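Long-range contacts in OsmC family protein (Rhodothermus marinus, PDB 5CML), which is a carboxyl esterase, present here as its alpha/beta-hydrolase esterase domain, which probably cleaves ester bonds with a serine nucleophile: residues A[1-6]-A[19-24]; A[29-34]-A[58-63]; A[37-42]-A[162-167]; A[114-119]-A[128-133]; A[200-205]-A[227-232]. All blocks are in the same frame, centred on the assembly; numbering follows the deposited sequence.

Contact 1: A[1-6]-A[19-24]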
# COMPACT_ATOMS: atom_id res chain seq x y z
N MET A 1 -5.00 21.41 0.82
CA MET A 1 -5.52 20.03 0.55
C MET A 1 -7.04 20.05 0.45
O MET A 1 -7.71 20.72 1.23
CB MET A 1 -5.08 19.09 1.66
CG MET A 1 -5.64 17.69 1.61
SD MET A 1 -5.16 16.87 3.15
CE MET A 1 -4.88 15.16 2.67
N GLN A 2 -7.57 19.33 -0.53
CA GLN A 2 -9.01 19.08 -0.62
C GLN A 2 -9.22 17.56 -0.64
O GLN A 2 -8.53 16.89 -1.36
CB GLN A 2 -9.62 19.70 -1.87
CG GLN A 2 -11.04 19.28 -2.07
CD GLN A 2 -11.74 20.02 -3.19
OE1 GLN A 2 -11.11 20.56 -4.09
NE2 GLN A 2 -13.07 20.02 -3.15
N ILE A 3 -10.16 17.04 0.13
CA ILE A 3 -10.45 15.60 0.14
C ILE A 3 -11.79 15.32 -0.53
O ILE A 3 -12.79 15.99 -0.22
CB ILE A 3 -10.46 15.05 1.56
CG1 ILE A 3 -9.11 15.30 2.24
CG2 ILE A 3 -10.81 13.55 1.55
CD1 ILE A 3 -9.09 14.91 3.70
N LYS A 4 -11.79 14.34 -1.42
CA LYS A 4 -12.99 13.93 -2.15
C LYS A 4 -13.25 12.43 -2.05
O LYS A 4 -12.34 11.64 -2.06
CB LYS A 4 -12.89 14.28 -3.64
CG LYS A 4 -12.72 15.76 -3.93
CD LYS A 4 -12.84 16.03 -5.42
CE LYS A 4 -12.81 17.51 -5.71
NZ LYS A 4 -12.91 17.75 -7.17
N THR A 5 -14.53 12.06 -2.01
CA THR A 5 -14.92 10.66 -2.13
C THR A 5 -15.07 10.34 -3.61
O THR A 5 -15.62 11.13 -4.36
CB THR A 5 -16.22 10.37 -1.38
OG1 THR A 5 -16.00 10.59 0.02
CG2 THR A 5 -16.66 8.93 -1.59
N VAL A 6 -14.52 9.19 -4.01
CA VAL A 6 -14.62 8.73 -5.38
C VAL A 6 -15.15 7.32 -5.40
O VAL A 6 -15.05 6.58 -4.43
CB VAL A 6 -13.27 8.77 -6.14
CG1 VAL A 6 -12.68 10.17 -6.10
CG2 VAL A 6 -12.29 7.73 -5.61
N ARG A 19 -10.87 7.44 -1.31
CA ARG A 19 -10.77 8.86 -0.99
C ARG A 19 -9.60 9.43 -1.78
O ARG A 19 -8.54 8.83 -1.83
CB ARG A 19 -10.56 9.07 0.51
CG ARG A 19 -11.71 8.58 1.37
CD ARG A 19 -12.88 9.54 1.35
NE ARG A 19 -12.82 10.44 2.49
CZ ARG A 19 -13.53 11.56 2.62
NH1 ARG A 19 -14.37 11.94 1.66
NH2 ARG A 19 -13.40 12.31 3.71
N LEU A 20 -9.83 10.57 -2.42
CA LEU A 20 -8.83 11.25 -3.22
C LEU A 20 -8.45 12.56 -2.55
O LEU A 20 -9.29 13.44 -2.36
CB LEU A 20 -9.36 11.50 -4.64
CG LEU A 20 -8.42 12.25 -5.58
CD1 LEU A 20 -7.14 11.47 -5.81
CD2 LEU A 20 -9.12 12.56 -6.89
N ASP A 21 -7.19 12.67 -2.17
CA ASP A 21 -6.67 13.84 -1.48
C ASP A 21 -5.87 14.67 -2.48
O ASP A 21 -4.94 14.15 -3.11
CB ASP A 21 -5.76 13.43 -0.31
CG ASP A 21 -6.49 12.63 0.77
OD1 ASP A 21 -7.73 12.64 0.82
OD2 ASP A 21 -5.82 11.98 1.59
N LEU A 22 -6.29 15.91 -2.70
CA LEU A 22 -5.73 16.75 -3.74
C LEU A 22 -4.89 17.88 -3.14
O LEU A 22 -5.25 18.41 -2.09
CB LEU A 22 -6.85 17.34 -4.59
CG LEU A 22 -7.68 16.31 -5.37
CD1 LEU A 22 -8.96 16.91 -5.83
CD2 LEU A 22 -6.91 15.75 -6.56
N PRO A 23 -3.79 18.27 -3.81
CA PRO A 23 -2.96 19.35 -3.28
C PRO A 23 -3.51 20.72 -3.70
O PRO A 23 -4.45 20.79 -4.51
CB PRO A 23 -1.62 19.09 -3.93
CG PRO A 23 -1.95 18.56 -5.24
CD PRO A 23 -3.20 17.70 -5.03
N VAL A 24 -2.89 21.79 -3.21
CA VAL A 24 -3.18 23.14 -3.68
C VAL A 24 -2.77 23.32 -5.14
O VAL A 24 -3.47 24.01 -5.91
CB VAL A 24 -2.44 24.18 -2.77
CG1 VAL A 24 -2.55 25.59 -3.30
CG2 VAL A 24 -3.05 24.13 -1.41
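Gln-2 and Leu-22 face each other as a hydrogen-bonded pair of an antiparallel beta hairpin at the edge of the main sheet. Strand 2-9 is outermost, and strand 15-22 lies beside strand 59-65. Gln-2 N gives its hydrogen to Leu-22 O at 2.9 Å, and Leu-22 N returns one to Gln-2 O at 2.8 Å. Lys-4 N binds Leu-20 O, and Leu-20 N binds Lys-4 O in a nearly straight bond (174°). Met-1 CA also lies 3.1 Å from Leu-22 O, a CA-H...O contact.

The side chain of Arg-19 folds back, bent at its second and third torsions. Arg-19 NH1 gives a bent hydrogen bond (131°) to Thr-5 OG1 at 2.7 Å, with the hydroxyl 26° out of the guanidinium plane. Ile-3 CG2 sits over one face of the same guanidinium, 3.5 Å from Arg-19 CZ.

Asp-21 lies beside Ile-3, with OD1 3.3 Å from Ile-3 CG2. Asp-21 OD2 accepts a hydrogen bond from Ser-51 OG and forms a salt bridge with Arg-63 NE. Met-1 CE lies 3.5 Å from Asp-21 OD2.

The buried carboxylate thus draws polar partners from helix 45-56 and strand 59-65, which probably favours its ionised form.

Contact 2: A[29-34]-A[58-63]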
# COMPACT_ATOMS: atom_id res chain seq x y z
N VAL A 29 2.21 17.18 -8.64
CA VAL A 29 3.51 16.71 -9.06
C VAL A 29 3.36 15.28 -9.58
O VAL A 29 4.06 14.86 -10.50
CB VAL A 29 4.54 16.74 -7.92
CG1 VAL A 29 4.12 15.89 -6.77
CG2 VAL A 29 5.92 16.30 -8.41
N ALA A 30 2.46 14.54 -8.95
CA ALA A 30 2.16 13.16 -9.33
C ALA A 30 0.92 12.70 -8.59
O ALA A 30 0.56 13.27 -7.55
CB ALA A 30 3.35 12.22 -9.03
N TYR A 31 0.28 11.67 -9.12
CA TYR A 31 -0.77 10.96 -8.42
C TYR A 31 -0.17 9.68 -7.82
O TYR A 31 0.61 8.99 -8.49
CB TYR A 31 -1.95 10.60 -9.35
CG TYR A 31 -2.75 11.81 -9.78
CD1 TYR A 31 -2.29 12.66 -10.77
CD2 TYR A 31 -3.96 12.11 -9.17
CE1 TYR A 31 -3.01 13.78 -11.16
CE2 TYR A 31 -4.68 13.24 -9.53
CZ TYR A 31 -4.20 14.05 -10.54
OH TYR A 31 -4.93 15.17 -10.93
N ALA A 32 -0.54 9.40 -6.58
CA ALA A 32 -0.08 8.21 -5.87
C ALA A 32 -1.27 7.35 -5.53
O ALA A 32 -2.30 7.87 -5.12
CB ALA A 32 0.68 8.57 -4.60
N LEU A 33 -1.13 6.04 -5.68
CA LEU A 33 -2.10 5.08 -5.18
C LEU A 33 -1.55 4.57 -3.87
O LEU A 33 -0.40 4.14 -3.82
CB LEU A 33 -2.33 3.92 -6.16
CG LEU A 33 -3.19 2.77 -5.64
CD1 LEU A 33 -4.60 3.29 -5.35
CD2 LEU A 33 -3.25 1.57 -6.62
N PHE A 34 -2.36 4.65 -2.83
CA PHE A 34 -1.93 4.29 -1.48
C PHE A 34 -2.86 3.21 -0.95
O PHE A 34 -3.96 3.50 -0.46
CB PHE A 34 -1.94 5.54 -0.59
CG PHE A 34 -1.38 5.34 0.80
CD1 PHE A 34 -0.76 4.17 1.20
CD2 PHE A 34 -1.48 6.38 1.72
CE1 PHE A 34 -0.25 4.04 2.50
CE2 PHE A 34 -0.98 6.27 3.01
CZ PHE A 34 -0.36 5.08 3.40
N GLY A 58 2.71 18.57 -2.83
CA GLY A 58 2.16 18.71 -4.17
C GLY A 58 1.63 17.45 -4.81
O GLY A 58 1.22 17.46 -5.98
N TYR A 59 1.62 16.34 -4.07
CA TYR A 59 1.07 15.09 -4.59
C TYR A 59 -0.44 15.03 -4.46
O TYR A 59 -1.02 15.65 -3.56
CB TYR A 59 1.64 13.88 -3.84
CG TYR A 59 3.12 13.64 -4.00
CD1 TYR A 59 4.04 14.29 -3.20
CD2 TYR A 59 3.58 12.70 -4.91
CE1 TYR A 59 5.39 14.03 -3.32
CE2 TYR A 59 4.93 12.43 -5.05
CZ TYR A 59 5.84 13.11 -4.24
OH TYR A 59 7.18 12.87 -4.36
N ALA A 60 -1.07 14.28 -5.36
CA ALA A 60 -2.43 13.83 -5.14
C ALA A 60 -2.35 12.39 -4.71
O ALA A 60 -1.53 11.65 -5.23
CB ALA A 60 -3.31 14.00 -6.41
N VAL A 61 -3.22 11.99 -3.79
CA VAL A 61 -3.16 10.65 -3.20
C VAL A 61 -4.53 9.97 -3.23
O VAL A 61 -5.50 10.51 -2.66
CB VAL A 61 -2.66 10.69 -1.73
CG1 VAL A 61 -2.53 9.29 -1.17
CG2 VAL A 61 -1.31 11.40 -1.59
N LEU A 62 -4.61 8.81 -3.88
CA LEU A 62 -5.81 7.99 -3.83
C LEU A 62 -5.61 6.93 -2.75
O LEU A 62 -4.81 6.00 -2.90
CB LEU A 62 -6.10 7.33 -5.18
CG LEU A 62 -7.41 6.53 -5.27
CD1 LEU A 62 -8.63 7.46 -5.17
CD2 LEU A 62 -7.48 5.74 -6.55
N ARG A 63 -6.35 7.08 -1.66
CA ARG A 63 -6.30 6.13 -0.57
C ARG A 63 -7.27 5.01 -0.83
O ARG A 63 -8.47 5.23 -1.00
CB ARG A 63 -6.65 6.81 0.74
CG ARG A 63 -5.61 7.79 1.19
CD ARG A 63 -5.98 8.37 2.51
NE ARG A 63 -6.84 9.55 2.40
CZ ARG A 63 -7.99 9.70 3.05
NH1 ARG A 63 -8.47 8.72 3.83
NH2 ARG A 63 -8.66 10.83 2.91
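A beta-alpha-beta crossover of the alpha/beta-hydrolase sheet brings strands 30-36 and 59-65 together as parallel neighbours, with helix 45-56 between them in sequence. The hydrogen bonds zigzag between the strands. Ala-60 N binds Ala-30 O at 2.9 Å. Ala-32 N then binds Ala-60 O, Leu-62 N binds Ala-32 O, and Phe-34 N binds Leu-62 O.

Tyr-31, Ala-60, Leu-33 and Leu-62 point to one face of the sheet. The small Ala-60 lets the Tyr-31 ring come close, with CB 3.4 Å from Tyr-31 CD2. Leu-33 CD1 and Leu-62 CD2 meet at 4.0 Å, under helix 85-98. The other face carries Ala-32, Val-61, Phe-34 and Arg-63. Here Val-61 CG1 lies near the plane of the Phe-34 ring, at its edge, and 3.8 Å from Phe-34 CB.

Gly-58 ends the helix in a Schellman motif with positive phi (101°). Gly-58 O accepts from Val-29 N at 2.9 Å, with the donor above the carbonyl plane. Tyr-59 OH finds its partner outside, at Gly-245 O. Val-29 has chi1 60°, which turns CG1 onto the Tyr-59 ring. This CH-pi contact puts Val-29 CG1 3.7 Å from the Tyr-59 centroid, 11° off the ring normal.

Contact 3: A[37-42]-A[162-167]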
# COMPACT_ATOMS: atom_id res chain seq x y z
N CYS A 37 -3.77 -0.60 5.27
CA CYS A 37 -4.57 -1.35 6.22
C CYS A 37 -4.78 -0.56 7.52
O CYS A 37 -5.02 -1.15 8.56
CB CYS A 37 -3.91 -2.70 6.53
SG CYS A 37 -3.79 -3.77 5.03
N PHE A 38 -4.71 0.77 7.45
CA PHE A 38 -4.82 1.57 8.67
C PHE A 38 -6.24 1.60 9.20
O PHE A 38 -6.47 1.98 10.34
CB PHE A 38 -4.33 2.99 8.45
CG PHE A 38 -2.87 3.07 8.23
CD1 PHE A 38 -1.99 2.77 9.26
CD2 PHE A 38 -2.35 3.40 7.00
CE1 PHE A 38 -0.63 2.83 9.06
CE2 PHE A 38 -0.99 3.45 6.79
CZ PHE A 38 -0.13 3.18 7.82
N THR A 39 -7.19 1.15 8.39
CA THR A 39 -8.58 1.04 8.82
C THR A 39 -8.74 0.03 9.97
O THR A 39 -9.75 0.05 10.67
CB THR A 39 -9.47 0.66 7.64
OG1 THR A 39 -9.04 1.38 6.48
CG2 THR A 39 -10.91 1.01 7.91
N CYS A 40 -7.74 -0.82 10.16
CA CYS A 40 -7.67 -1.75 11.30
C CYS A 40 -7.54 -1.05 12.65
O CYS A 40 -7.83 -1.64 13.69
CB CYS A 40 -6.47 -2.72 11.15
SG CYS A 40 -6.69 -3.90 9.80
N SER A 41 -7.09 0.20 12.63
CA SER A 41 -6.93 0.99 13.86
C SER A 41 -8.24 1.57 14.36
O SER A 41 -9.27 1.47 13.71
CB SER A 41 -5.95 2.14 13.64
OG SER A 41 -4.67 1.66 13.34
N LYS A 42 -8.18 2.21 15.53
CA LYS A 42 -9.35 2.85 16.12
C LYS A 42 -9.78 4.10 15.34
O LYS A 42 -10.92 4.55 15.45
CB LYS A 42 -9.06 3.22 17.57
CG LYS A 42 -7.96 4.26 17.75
CD LYS A 42 -7.35 4.20 19.15
CE LYS A 42 -6.40 3.00 19.28
NZ LYS A 42 -5.59 3.05 20.53
N GLY A 162 -3.64 -7.09 14.46
CA GLY A 162 -3.56 -6.61 15.83
C GLY A 162 -4.58 -5.54 16.17
O GLY A 162 -4.57 -5.00 17.28
N GLY A 163 -5.44 -5.22 15.21
CA GLY A 163 -6.54 -4.30 15.44
C GLY A 163 -7.86 -4.96 15.06
O GLY A 163 -8.12 -6.11 15.43
N ARG A 164 -8.69 -4.24 14.32
CA ARG A 164 -9.96 -4.78 13.85
C ARG A 164 -9.64 -5.83 12.77
O ARG A 164 -8.95 -5.53 11.81
CB ARG A 164 -10.85 -3.68 13.28
CG ARG A 164 -11.33 -2.65 14.29
CD ARG A 164 -11.65 -1.31 13.61
NE ARG A 164 -12.58 -1.46 12.49
CZ ARG A 164 -12.93 -0.48 11.65
NH1 ARG A 164 -12.41 0.74 11.78
NH2 ARG A 164 -13.79 -0.72 10.68
N PRO A 165 -10.14 -7.07 12.94
CA PRO A 165 -9.85 -8.06 11.90
C PRO A 165 -10.68 -7.82 10.65
O PRO A 165 -11.68 -7.09 10.70
CB PRO A 165 -10.24 -9.39 12.57
CG PRO A 165 -11.23 -9.03 13.60
CD PRO A 165 -10.87 -7.66 14.08
N PHE A 166 -10.29 -8.43 9.53
CA PHE A 166 -11.02 -8.22 8.28
C PHE A 166 -10.92 -9.43 7.36
O PHE A 166 -10.15 -10.35 7.61
CB PHE A 166 -10.53 -6.95 7.57
CG PHE A 166 -9.07 -6.97 7.18
CD1 PHE A 166 -8.10 -6.53 8.07
CD2 PHE A 166 -8.67 -7.36 5.90
CE1 PHE A 166 -6.76 -6.50 7.71
CE2 PHE A 166 -7.32 -7.33 5.53
CZ PHE A 166 -6.37 -6.91 6.44
N ARG A 167 -11.73 -9.41 6.30
CA ARG A 167 -11.74 -10.49 5.32
C ARG A 167 -11.02 -10.10 4.05
O ARG A 167 -11.05 -8.93 3.66
CB ARG A 167 -13.18 -10.88 4.95
CG ARG A 167 -14.08 -11.20 6.11
CD ARG A 167 -15.54 -11.06 5.69
NE ARG A 167 -15.97 -12.22 4.92
CZ ARG A 167 -16.23 -13.41 5.46
NH1 ARG A 167 -16.10 -13.58 6.77
NH2 ARG A 167 -16.62 -14.42 4.69
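Cys-40 meets Arg-164 through the backbone and Phe-166 through its sulfur. Arg-164 N gives a nearly straight hydrogen bond (175°) to Cys-40 O at 2.8 Å, in the carbonyl plane, on a lone pair. Gly-163 CA adds a CA-H...O contact to Cys-40 O at 3.4 Å.

Cys-40 SG is 3.3 Å from Phe-166 CE1 and 4.4 Å from the ring centroid. It approaches obliquely. Cys-37 SG comes to the same ring from farther off, 4.3 Å from Phe-166 CZ. The chi1 of Phe-166, 61°, swings its ring back towards the two sulfurs. The Arg-164 chain bends at chi3 and brings one guanidinium face over Thr-39 O, which is 3.0 Å from Arg-164 NH1 at a poor hydrogen-bond angle. Arg-164 CD packs 3.7 Å from Ser-41 O.

Further out, a 3-10 turn holds residues 38-40, and His-108 ND1 accepts from Cys-37 N. Phe-166 pairs through its backbone with Val-159 in the small antiparallel sheet.

The contact joins the loop after strand 30-36 to that sheet. Cys-37 also touches the probable nucleophile elbow. Besides the close, oblique sulfur-aromatic contacts, the Thr-39 and Ser-41 carbonyl oxygens probably favour the guanidinium charge by electrostatics, without a Thr-39 hydrogen bond.

Contact 4: A[114-119]-A[128-133]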
# COMPACT_ATOMS: atom_id res chain seq x y z
N ALA A 114 0.97 -6.28 -1.87
CA ALA A 114 0.18 -6.16 -3.08
C ALA A 114 0.78 -5.18 -4.08
O ALA A 114 0.85 -5.50 -5.27
CB ALA A 114 -1.23 -5.74 -2.75
N VAL A 115 1.18 -3.98 -3.65
CA VAL A 115 1.73 -3.03 -4.63
C VAL A 115 3.05 -3.53 -5.20
O VAL A 115 3.35 -3.30 -6.38
CB VAL A 115 1.93 -1.58 -4.07
CG1 VAL A 115 0.59 -0.96 -3.65
CG2 VAL A 115 2.96 -1.52 -2.98
N LEU A 116 3.84 -4.25 -4.41
CA LEU A 116 5.10 -4.75 -4.91
C LEU A 116 4.87 -5.82 -5.96
O LEU A 116 5.63 -5.93 -6.91
CB LEU A 116 5.97 -5.31 -3.79
CG LEU A 116 6.57 -4.23 -2.89
CD1 LEU A 116 7.10 -4.89 -1.65
CD2 LEU A 116 7.68 -3.48 -3.61
N ALA A 117 3.80 -6.59 -5.79
CA ALA A 117 3.50 -7.65 -6.74
C ALA A 117 2.92 -7.14 -8.07
O ALA A 117 3.04 -7.82 -9.10
CB ALA A 117 2.53 -8.65 -6.11
N VAL A 118 2.28 -5.98 -8.06
CA VAL A 118 1.68 -5.45 -9.29
C VAL A 118 2.44 -4.27 -9.92
O VAL A 118 2.11 -3.88 -11.03
CB VAL A 118 0.21 -5.00 -9.08
CG1 VAL A 118 -0.62 -6.16 -8.55
CG2 VAL A 118 0.12 -3.74 -8.19
N ALA A 119 3.44 -3.72 -9.24
CA ALA A 119 4.09 -2.50 -9.74
C ALA A 119 4.63 -2.71 -11.15
O ALA A 119 4.53 -1.83 -12.01
CB ALA A 119 5.21 -2.08 -8.81
N VAL A 128 8.18 3.06 -5.96
CA VAL A 128 7.33 2.27 -5.08
C VAL A 128 7.84 2.37 -3.67
O VAL A 128 9.05 2.32 -3.44
CB VAL A 128 7.30 0.77 -5.49
CG1 VAL A 128 6.42 -0.08 -4.54
CG2 VAL A 128 6.89 0.60 -6.95
N ALA A 129 6.92 2.50 -2.72
CA ALA A 129 7.28 2.63 -1.31
C ALA A 129 6.32 1.76 -0.50
O ALA A 129 5.10 1.72 -0.79
CB ALA A 129 7.23 4.08 -0.84
N THR A 130 6.84 1.08 0.52
CA THR A 130 5.99 0.27 1.38
C THR A 130 6.29 0.51 2.84
O THR A 130 7.38 0.97 3.19
CB THR A 130 6.15 -1.25 1.08
OG1 THR A 130 7.49 -1.66 1.34
CG2 THR A 130 5.80 -1.56 -0.37
N ILE A 131 5.32 0.16 3.67
CA ILE A 131 5.39 0.35 5.13
C ILE A 131 4.99 -0.96 5.81
O ILE A 131 3.83 -1.38 5.72
CB ILE A 131 4.45 1.47 5.60
CG1 ILE A 131 4.68 2.75 4.79
CG2 ILE A 131 4.57 1.72 7.10
CD1 ILE A 131 3.45 3.63 4.68
N GLY A 132 5.92 -1.61 6.50
CA GLY A 132 5.57 -2.81 7.25
C GLY A 132 5.19 -3.99 6.37
O GLY A 132 4.44 -4.86 6.80
N ALA A 133 5.72 -4.04 5.16
CA ALA A 133 5.31 -5.09 4.20
C ALA A 133 5.92 -6.46 4.53
O ALA A 133 7.10 -6.55 4.85
CB ALA A 133 5.68 -4.70 2.79
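With chi1 at -63°, Val-115 sets its CG2 between its own backbone N and carbonyl carbon, and this branch faces strand 128-131. It touches Thr-130 CG2 at 3.9 Å and Val-128 CG1 at 4.1 Å. Val-128 has chi1 179°, which spreads its two methyls along the helix. Val-128 CG1 meets Leu-116 CD2 at 3.7 Å, and Val-128 CG2 meets Ala-119 CB, also at 3.7 Å.

Leu-116 and Thr-130 cross at about a right angle. The methyl of the threonine does the touching: Thr-130 CG2 lies 3.8 Å from both Leu-116 CG and Leu-116 CD1. Val-115 instead slides past Val-128 and Thr-130, pointing the opposite way.

Helix 110-118 and strand 127-131 belong to a beta-alpha-beta unit that starts with strand 104-108. The helix follows a probable nucleophile elbow, with the GxSxG pattern of alpha/beta hydrolases centred on Ser-109. The axes of helix 114-118 and strand 128-131 approach to 8.9 Å and run at 155°, nearly antiparallel. No hydrogen bond crosses between them, so side-chain packing alone joins the two segments.

The strand's backbone bonds to its neighbours: Ala-129 with Leu-105 and Gly-107, Val-128 with Leu-193 and with Pro-191 just ahead of strand 192-196. Met-188 touches both Ala-119 and Val-128, while Leu-116 also rests on Leu-192 of strand 192-196.

Contact 5: A[200-205]-A[227-232]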
# COMPACT_ATOMS: atom_id res chain seq x y z
N ASP A 200 8.14 -3.79 15.24
CA ASP A 200 6.90 -4.29 14.67
C ASP A 200 6.61 -5.70 15.20
O ASP A 200 7.43 -6.60 15.05
CB ASP A 200 6.98 -4.27 13.13
CG ASP A 200 5.63 -4.45 12.43
OD1 ASP A 200 4.76 -5.23 12.90
OD2 ASP A 200 5.44 -3.81 11.36
N GLN A 201 5.44 -5.86 15.82
CA GLN A 201 5.05 -7.13 16.44
C GLN A 201 4.21 -8.02 15.52
O GLN A 201 3.92 -9.18 15.86
CB GLN A 201 4.25 -6.87 17.71
CG GLN A 201 5.07 -6.24 18.83
CD GLN A 201 4.20 -5.78 19.98
OE1 GLN A 201 4.06 -4.58 20.22
NE2 GLN A 201 3.60 -6.72 20.68
N ILE A 202 3.82 -7.47 14.38
CA ILE A 202 2.86 -8.12 13.48
C ILE A 202 3.59 -8.68 12.28
O ILE A 202 3.39 -9.83 11.91
CB ILE A 202 1.78 -7.11 13.02
CG1 ILE A 202 1.09 -6.48 14.23
CG2 ILE A 202 0.76 -7.76 12.10
CD1 ILE A 202 0.32 -7.45 15.12
N VAL A 203 4.39 -7.83 11.65
CA VAL A 203 5.26 -8.22 10.55
C VAL A 203 6.68 -7.88 10.97
O VAL A 203 7.04 -6.70 11.09
CB VAL A 203 4.90 -7.50 9.24
CG1 VAL A 203 5.88 -7.87 8.15
CG2 VAL A 203 3.45 -7.80 8.81
N GLY A 204 7.47 -8.90 11.26
CA GLY A 204 8.80 -8.66 11.79
C GLY A 204 9.73 -7.92 10.83
O GLY A 204 9.64 -8.03 9.61
N ILE A 205 10.69 -7.20 11.42
CA ILE A 205 11.64 -6.41 10.68
C ILE A 205 12.47 -7.26 9.69
O ILE A 205 12.94 -6.73 8.68
CB ILE A 205 12.57 -5.64 11.68
CG1 ILE A 205 13.58 -4.78 10.96
CG2 ILE A 205 13.29 -6.61 12.60
CD1 ILE A 205 13.01 -3.54 10.46
N ALA A 227 7.94 2.62 16.39
CA ALA A 227 6.58 2.61 15.87
C ALA A 227 5.97 1.21 15.90
O ALA A 227 6.68 0.19 15.87
CB ALA A 227 6.56 3.15 14.46
N ASP A 228 4.64 1.17 15.99
CA ASP A 228 3.96 -0.10 15.83
C ASP A 228 3.48 -0.26 14.39
O ASP A 228 3.64 0.62 13.55
CB ASP A 228 2.81 -0.24 16.83
CG ASP A 228 1.77 0.85 16.73
OD1 ASP A 228 1.80 1.65 15.79
OD2 ASP A 228 0.90 0.91 17.63
N HIS A 229 2.99 -1.46 14.09
CA HIS A 229 2.62 -1.83 12.73
C HIS A 229 1.60 -0.88 12.10
O HIS A 229 1.67 -0.58 10.91
CB HIS A 229 2.08 -3.26 12.76
CG HIS A 229 1.81 -3.83 11.40
ND1 HIS A 229 2.81 -4.08 10.49
CD2 HIS A 229 0.65 -4.18 10.80
CE1 HIS A 229 2.28 -4.56 9.38
NE2 HIS A 229 0.97 -4.64 9.54
N LEU A 230 0.67 -0.40 12.91
CA LEU A 230 -0.40 0.47 12.43
C LEU A 230 -0.14 1.98 12.63
O LEU A 230 -1.03 2.80 12.39
CB LEU A 230 -1.70 0.06 13.11
CG LEU A 230 -2.14 -1.38 12.82
CD1 LEU A 230 -3.42 -1.71 13.58
CD2 LEU A 230 -2.32 -1.62 11.33
N LEU A 231 1.08 2.34 13.03
CA LEU A 231 1.49 3.74 13.21
C LEU A 231 0.51 4.53 14.08
O LEU A 231 -0.00 5.58 13.68
CB LEU A 231 1.67 4.42 11.86
CG LEU A 231 2.70 3.77 10.93
CD1 LEU A 231 2.79 4.56 9.63
CD2 LEU A 231 4.07 3.68 11.57
N SER A 232 0.30 4.03 15.29
CA SER A 232 -0.63 4.66 16.21
C SER A 232 -0.11 5.99 16.78
O SER A 232 -0.89 6.76 17.34
CB SER A 232 -0.97 3.70 17.36
OG SER A 232 0.14 3.50 18.19
O HOH W 1 3.40 -3.61 16.24
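Two loops meet here without regular strand pairing: Asp-200 and Asp-228 come within 5.2 Å at their CA atoms, and 228-231 forms a type I beta turn. One water bridges the backbones, accepting from both Gln-201 N and His-229 N.

The side chains meet at the imidazole of His-229. His-229 ND1 gives a hydrogen bond to Asp-200 OD2 at 2.8 Å, with an angle of 165° at the hydrogen. The oxygen lies in the ring plane and uses its syn lone pair, although carboxylate and ring planes are 57° apart. Ile-202 CB makes a CH-pi contact over one face of the His-229 ring, 3.7 Å from His-229 CG and offset toward the rim. Val-203 CG2 approaches His-229 CE1 obliquely at 3.5 Å.

Asp-200 is itself held in place. Asp-200 OD1 accepts from Ile-202 N at 2.8 Å, in an Asx turn, and from Val-203 N at 2.9 Å. The first donor comes nearly along the C-O axis, the second from above the carboxylate plane. In the other loop Asp-228 OD1 takes a hydrogen bond from Ser-232 N, and Asp-228 OD2 takes one from Ser-232 OG.

On the far side of the imidazole, His-229 NE2 is hydrogen-bonded to Ser-109 OG. The chain Ser-109, His-229, Asp-200 has the geometry of a Ser-His-Asp catalytic triad, consistent with a serine esterase. The Asp-200 bond and the Ile-202 packing probably limit the ring's rotation and help keep NE2 directed at Ser-109.

Overall arrangement
From the N terminus, contact 1 closes the first hairpin, which adjoins contact 2 in the main sheet. Contact 2 then closes the crossover from strand 30-36 to strand 59-65. Contact 3 opens directly after strand 30-36 and closes about 120 residues later; it crosses contact 2 along the chain, and contact 4 is nested inside its loop. Contact 4 ties helix 110-118 to the sheet and touches contact 2 through Phe-34 and Ile-131. Contact 5 closes last, joining two loops beyond strands 192-196 and 219-223. It packs against contact 3 through Leu-230, and its His-229 and Val-203 touch Gly-132 of contact 4.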